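SusD superfamily protein (Bacteroides vulgatus ATCC 8482, PDB 3JQ0) probably binds nutrients, most likely glycans, at the outer membrane of the bacterium. Local coordinates at residues R177-A183 against M243-H248. Numbering follows the deposited sequence. Where two conformers were deposited one is given.
Sequences RHFWSAA and MIFTIH. With GOL (glycerol), chain D.
The loop that leads into helix 182-199 lies against the bulged strand 243-247, where Arg177 bonds to the strand through both backbone and side chain. Thr246 N donates to Arg177 O (3.0 Å), and the same oxygen receives a CA-H...O contact from Phe245. The Arg177 chain, extended from CG to NE, brings NH1 to Met243 O (2.9 Å), which lies in the guanidinium plane, while NH2 holds Asp221 O and a Tris molecule. At the bulge, Phe245 directs its ring toward the loop, with CG anti to the backbone N (chi1 179°) and the CE1 edge near His178 O (3.5 Å). Trp180 turns the edge of its six-membered ring to one face of Phe245 in a T-shaped pair, CE3 3.7 Å from Phe245 CE2 and the planes at 63°; its NE1 is bound by Thr185. A single water donates to Phe179 O and to Ile244 O (2.7 Å) and accepts from OG of Ser181, the N-cap residue. Glycerol O1, like the Tris probably from the crystallisation liquor, links His178 O to His248 N (2.9 Å). Ile244 and Phe245, both opposite Tyr362 of strand 359-363, form a classic beta bulge in a two-stranded antiparallel sheet that packs on helix 9-25 of this largely helical SusD-family protein.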
ATOM      1  N   ARG A 177     -10.886  -9.381 -10.065  1.00  9.62           N
ATOM      2  CA  ARG A 177     -10.301  -8.251  -9.335  1.00  8.41           C
ATOM      3  C   ARG A 177      -8.846  -8.477  -9.001  1.00  9.04           C
ATOM      4  O   ARG A 177      -8.192  -7.534  -8.566  1.00  9.71           O
ATOM      5  CB  ARG A 177     -11.109  -7.984  -8.070  1.00  9.05           C
ATOM      6  CG  ARG A 177     -12.530  -7.569  -8.349  1.00  9.79           C
ATOM      7  CD  ARG A 177     -13.452  -7.780  -7.127  1.00  9.94           C
ATOM      8  NE  ARG A 177     -14.846  -7.620  -7.520  1.00 11.50           N
ATOM      9  CZ  ARG A 177     -15.530  -6.494  -7.493  1.00 10.73           C
ATOM     10  NH1 ARG A 177     -15.039  -5.395  -6.965  1.00  9.29           N
ATOM     11  NH2 ARG A 177     -16.784  -6.485  -7.921  1.00 12.72           N
ATOM     12  N   HIS A 178      -8.346  -9.697  -9.185  1.00  9.47           N
ATOM     13  CA  HIS A 178      -6.928  -9.947  -8.989  0.57  7.89           C
ATOM     14  C   HIS A 178      -6.112  -9.800 -10.272  1.00  8.20           C
ATOM     15  O   HIS A 178      -4.919 -10.031 -10.256  1.00  9.30           O
ATOM     16  CB  HIS A 178      -6.760 -11.317  -8.354  0.57  7.49           C
ATOM     17  CG  HIS A 178      -7.267 -12.415  -9.225  0.57  7.75           C
ATOM     18  ND1 HIS A 178      -8.531 -12.382  -9.770  0.57  9.13           N
ATOM     19  CD2 HIS A 178      -6.680 -13.539  -9.664  0.57  8.33           C
ATOM     20  CE1 HIS A 178      -8.697 -13.453 -10.515  0.57  9.50           C
ATOM     21  NE2 HIS A 178      -7.600 -14.178 -10.442  0.57 10.04           N
ATOM     22  N   PHE A 179      -6.762  -9.362 -11.356  1.00  7.81           N
ATOM     23  CA  PHE A 179      -6.102  -8.998 -12.596  1.00  8.12           C
ATOM     24  C   PHE A 179      -6.360  -7.518 -12.828  1.00  7.63           C
ATOM     25  O   PHE A 179      -7.364  -6.962 -12.397  1.00  8.55           O
ATOM     26  CB  PHE A 179      -6.601  -9.845 -13.791  1.00  9.09           C
ATOM     27  CG  PHE A 179      -5.909 -11.188 -13.896  1.00 10.53           C
ATOM     28  CD1 PHE A 179      -6.046 -12.176 -12.921  1.00 14.74           C
ATOM     29  CD2 PHE A 179      -5.087 -11.461 -14.966  1.00 10.74           C
ATOM     30  CE1 PHE A 179      -5.388 -13.395 -13.054  1.00 16.39           C
ATOM     31  CE2 PHE A 179      -4.427 -12.670 -15.076  1.00 11.80           C
ATOM     32  CZ  PHE A 179      -4.542 -13.612 -14.124  1.00 13.68           C
ATOM     33  N   TRP A 180      -5.451  -6.866 -13.563  1.00  7.80           N
ATOM     34  CA  TRP A 180      -5.594  -5.460 -13.839  1.00  7.87           C
ATOM     35  C   TRP A 180      -6.872  -5.196 -14.649  1.00  7.81           C
ATOM     36  O   TRP A 180      -7.305  -6.034 -15.430  1.00  8.45           O
ATOM     37  CB  TRP A 180      -4.335  -4.912 -14.545  1.00  8.28           C
ATOM     38  CG  TRP A 180      -4.198  -3.418 -14.497  1.00  7.40           C
ATOM     39  CD1 TRP A 180      -4.710  -2.501 -15.390  1.00  7.72           C
ATOM     40  CD2 TRP A 180      -3.519  -2.671 -13.485  1.00  7.85           C
ATOM     41  NE1 TRP A 180      -4.351  -1.241 -14.992  1.00  8.06           N
ATOM     42  CE2 TRP A 180      -3.645  -1.294 -13.830  1.00  7.33           C
ATOM     43  CE3 TRP A 180      -2.788  -3.020 -12.351  1.00  8.04           C
ATOM     44  CZ2 TRP A 180      -3.118  -0.277 -13.059  1.00  8.24           C
ATOM     45  CZ3 TRP A 180      -2.247  -1.996 -11.567  1.00  8.81           C
ATOM     46  CH2 TRP A 180      -2.406  -0.644 -11.938  1.00  8.39           C
ATOM     47  N   SER A 181      -7.468  -4.023 -14.476  1.00  8.22           N
ATOM     48  CA  SER A 181      -8.788  -3.702 -15.060  1.00  7.99           C
ATOM     49  C   SER A 181      -8.867  -2.201 -15.313  1.00  8.49           C
ATOM     50  O   SER A 181      -7.993  -1.409 -14.889  1.00  8.46           O
ATOM     51  CB  SER A 181      -9.902  -4.111 -14.099  1.00  8.83           C
ATOM     52  OG  SER A 181      -9.892  -3.282 -12.948  1.00  9.88           O
ATOM     53  N   ALA A 182      -9.960  -1.770 -15.935  1.00  8.25           N
ATOM     54  CA  ALA A 182     -10.158  -0.363 -16.220  1.00  7.98           C
ATOM     55  C   ALA A 182     -10.175   0.504 -14.968  1.00  8.04           C
ATOM     56  O   ALA A 182      -9.633   1.618 -14.964  1.00  8.29           O
ATOM     57  CB  ALA A 182     -11.430  -0.141 -17.027  1.00  9.13           C
ATOM     58  N   ALA A 183     -10.771  -0.002 -13.884  1.00  7.70           N
ATOM     59  CA  ALA A 183     -10.842   0.769 -12.666  1.00  7.91           C
ATOM     60  C   ALA A 183      -9.459   0.872 -12.021  1.00  7.23           C
ATOM     61  O   ALA A 183      -9.165   1.869 -11.378  1.00  8.04           O
ATOM     62  CB  ALA A 183     -11.865   0.189 -11.682  1.00  9.12           C
HETATM   63  N   MSE A 243     -12.571  -4.550  -3.392  1.00  7.52           N
HETATM   64  CA  MSE A 243     -11.353  -4.741  -4.141  1.00  7.53           C
HETATM   65  C   MSE A 243     -11.450  -4.246  -5.569  1.00  8.43           C
HETATM   66  O   MSE A 243     -12.292  -4.687  -6.347  1.00  9.25           O
HETATM   67  CB  MSE A 243     -10.972  -6.216  -4.149  1.00  8.13           C
HETATM   68  CG  MSE A 243     -10.778  -6.810  -2.764  1.00  8.35           C
HETATM   69 SE   MSE A 243      -9.368  -5.906  -1.784  1.00 10.08          SE
HETATM   70  CE  MSE A 243      -9.682  -6.662  -0.098  1.00 13.67           C
ATOM     71  N   ILE A 244     -10.612  -3.273  -5.900  1.00  7.92           N
ATOM     72  CA  ILE A 244     -10.437  -2.801  -7.264  1.00  7.77           C
ATOM     73  C   ILE A 244      -9.308  -3.599  -7.925  1.00  8.12           C
ATOM     74  O   ILE A 244      -9.504  -4.142  -9.019  1.00  9.10           O
ATOM     75  CB  ILE A 244     -10.145  -1.270  -7.297  1.00  8.05           C
ATOM     76  CG1 ILE A 244     -11.323  -0.469  -6.713  1.00  9.62           C
ATOM     77  CG2 ILE A 244      -9.785  -0.843  -8.726  1.00  9.31           C
ATOM     78  CD1 ILE A 244     -10.871   0.901  -6.224  1.00 10.29           C
ATOM     79  N   PHE A 245      -8.158  -3.681  -7.234  1.00  7.31           N
ATOM     80  CA  PHE A 245      -7.056  -4.530  -7.698  1.00  7.61           C
ATOM     81  C   PHE A 245      -6.427  -5.112  -6.460  1.00  7.82           C
ATOM     82  O   PHE A 245      -6.067  -4.391  -5.529  1.00  7.80           O
ATOM     83  CB  PHE A 245      -6.042  -3.762  -8.535  1.00  7.78           C
ATOM     84  CG  PHE A 245      -4.882  -4.607  -9.001  1.00  7.79           C
ATOM     85  CD1 PHE A 245      -5.101  -5.841  -9.652  1.00  8.62           C
ATOM     86  CD2 PHE A 245      -3.573  -4.220  -8.813  1.00  8.28           C
ATOM     87  CE1 PHE A 245      -4.048  -6.633 -10.051  1.00 10.51           C
ATOM     88  CE2 PHE A 245      -2.532  -5.010  -9.225  1.00  8.66           C
ATOM     89  CZ  PHE A 245      -2.753  -6.200  -9.852  1.00 10.16           C
ATOM     90  N   THR A 246      -6.376  -6.432  -6.410  1.00  7.61           N
ATOM     91  CA  THR A 246      -5.864  -7.159  -5.259  1.00  8.11           C
ATOM     92  C   THR A 246      -4.936  -8.278  -5.728  1.00  8.58           C
ATOM     93  O   THR A 246      -5.218  -8.929  -6.730  1.00 11.53           O
ATOM     94  CB  THR A 246      -7.069  -7.688  -4.416  1.00  8.80           C
ATOM     95  OG1 THR A 246      -6.562  -8.267  -3.222  1.00 10.36           O
ATOM     96  CG2 THR A 246      -7.970  -8.674  -5.179  1.00 11.70           C
ATOM     97  N   ILE A 247      -3.834  -8.451  -5.017  1.00  7.40           N
ATOM     98  CA  ILE A 247      -2.858  -9.487  -5.347  1.00  7.48           C
ATOM     99  C   ILE A 247      -3.344 -10.816  -4.774  1.00  7.53           C
ATOM    100  O   ILE A 247      -3.500 -10.961  -3.560  1.00  7.94           O
ATOM    101  CB  ILE A 247      -1.471  -9.186  -4.782  1.00  8.18           C
ATOM    102  CG1 ILE A 247      -0.917  -7.876  -5.279  1.00 11.34           C
ATOM    103  CG2 ILE A 247      -0.496 -10.327  -5.038  1.00  8.64           C
ATOM    104  CD1 ILE A 247      -0.727  -7.751  -6.699  1.00 12.80           C
ATOM    105  N   HIS A 248      -3.621 -11.786  -5.647  1.00  7.83           N
ATOM    106  CA  HIS A 248      -4.035 -13.121  -5.227  1.00  8.30           C
ATOM    107  C   HIS A 248      -2.880 -13.927  -4.672  1.00  7.69           C
ATOM    108  O   HIS A 248      -1.928 -14.178  -5.374  1.00  9.12           O
ATOM    109  CB  HIS A 248      -4.657 -13.881  -6.388  1.00 10.01           C
ATOM    110  CG  HIS A 248      -5.019 -15.298  -6.015  1.00  9.67           C
ATOM    111  ND1 HIS A 248      -6.058 -15.636  -5.169  1.00 14.74           N
ATOM    112  CD2 HIS A 248      -4.337 -16.434  -6.216  1.00 13.02           C
ATOM    113  CE1 HIS A 248      -6.094 -16.946  -5.026  1.00 14.30           C
ATOM    114  NE2 HIS A 248      -5.031 -17.447  -5.598  1.00 15.12           N
TER
HETATM  115  C1  GOL D   3      -2.047 -11.414  -8.867  1.00 22.67           C
HETATM  116  O1  GOL D   3      -3.355 -11.357  -8.462  1.00 14.24           O
HETATM  117  C2  GOL D   3      -1.618 -12.847  -9.021  1.00 24.49           C
HETATM  118  O2  GOL D   3      -0.352 -12.986  -9.582  1.00 30.43           O
HETATM  119  C3  GOL D   3      -2.553 -13.678  -9.888  1.00 29.64           C
HETATM  120  O3  GOL D   3      -3.299 -12.924 -10.818  1.00 32.57           O
HETATM  121  O   HOH W   1      -8.165  -4.543 -11.317  1.00  8.70           O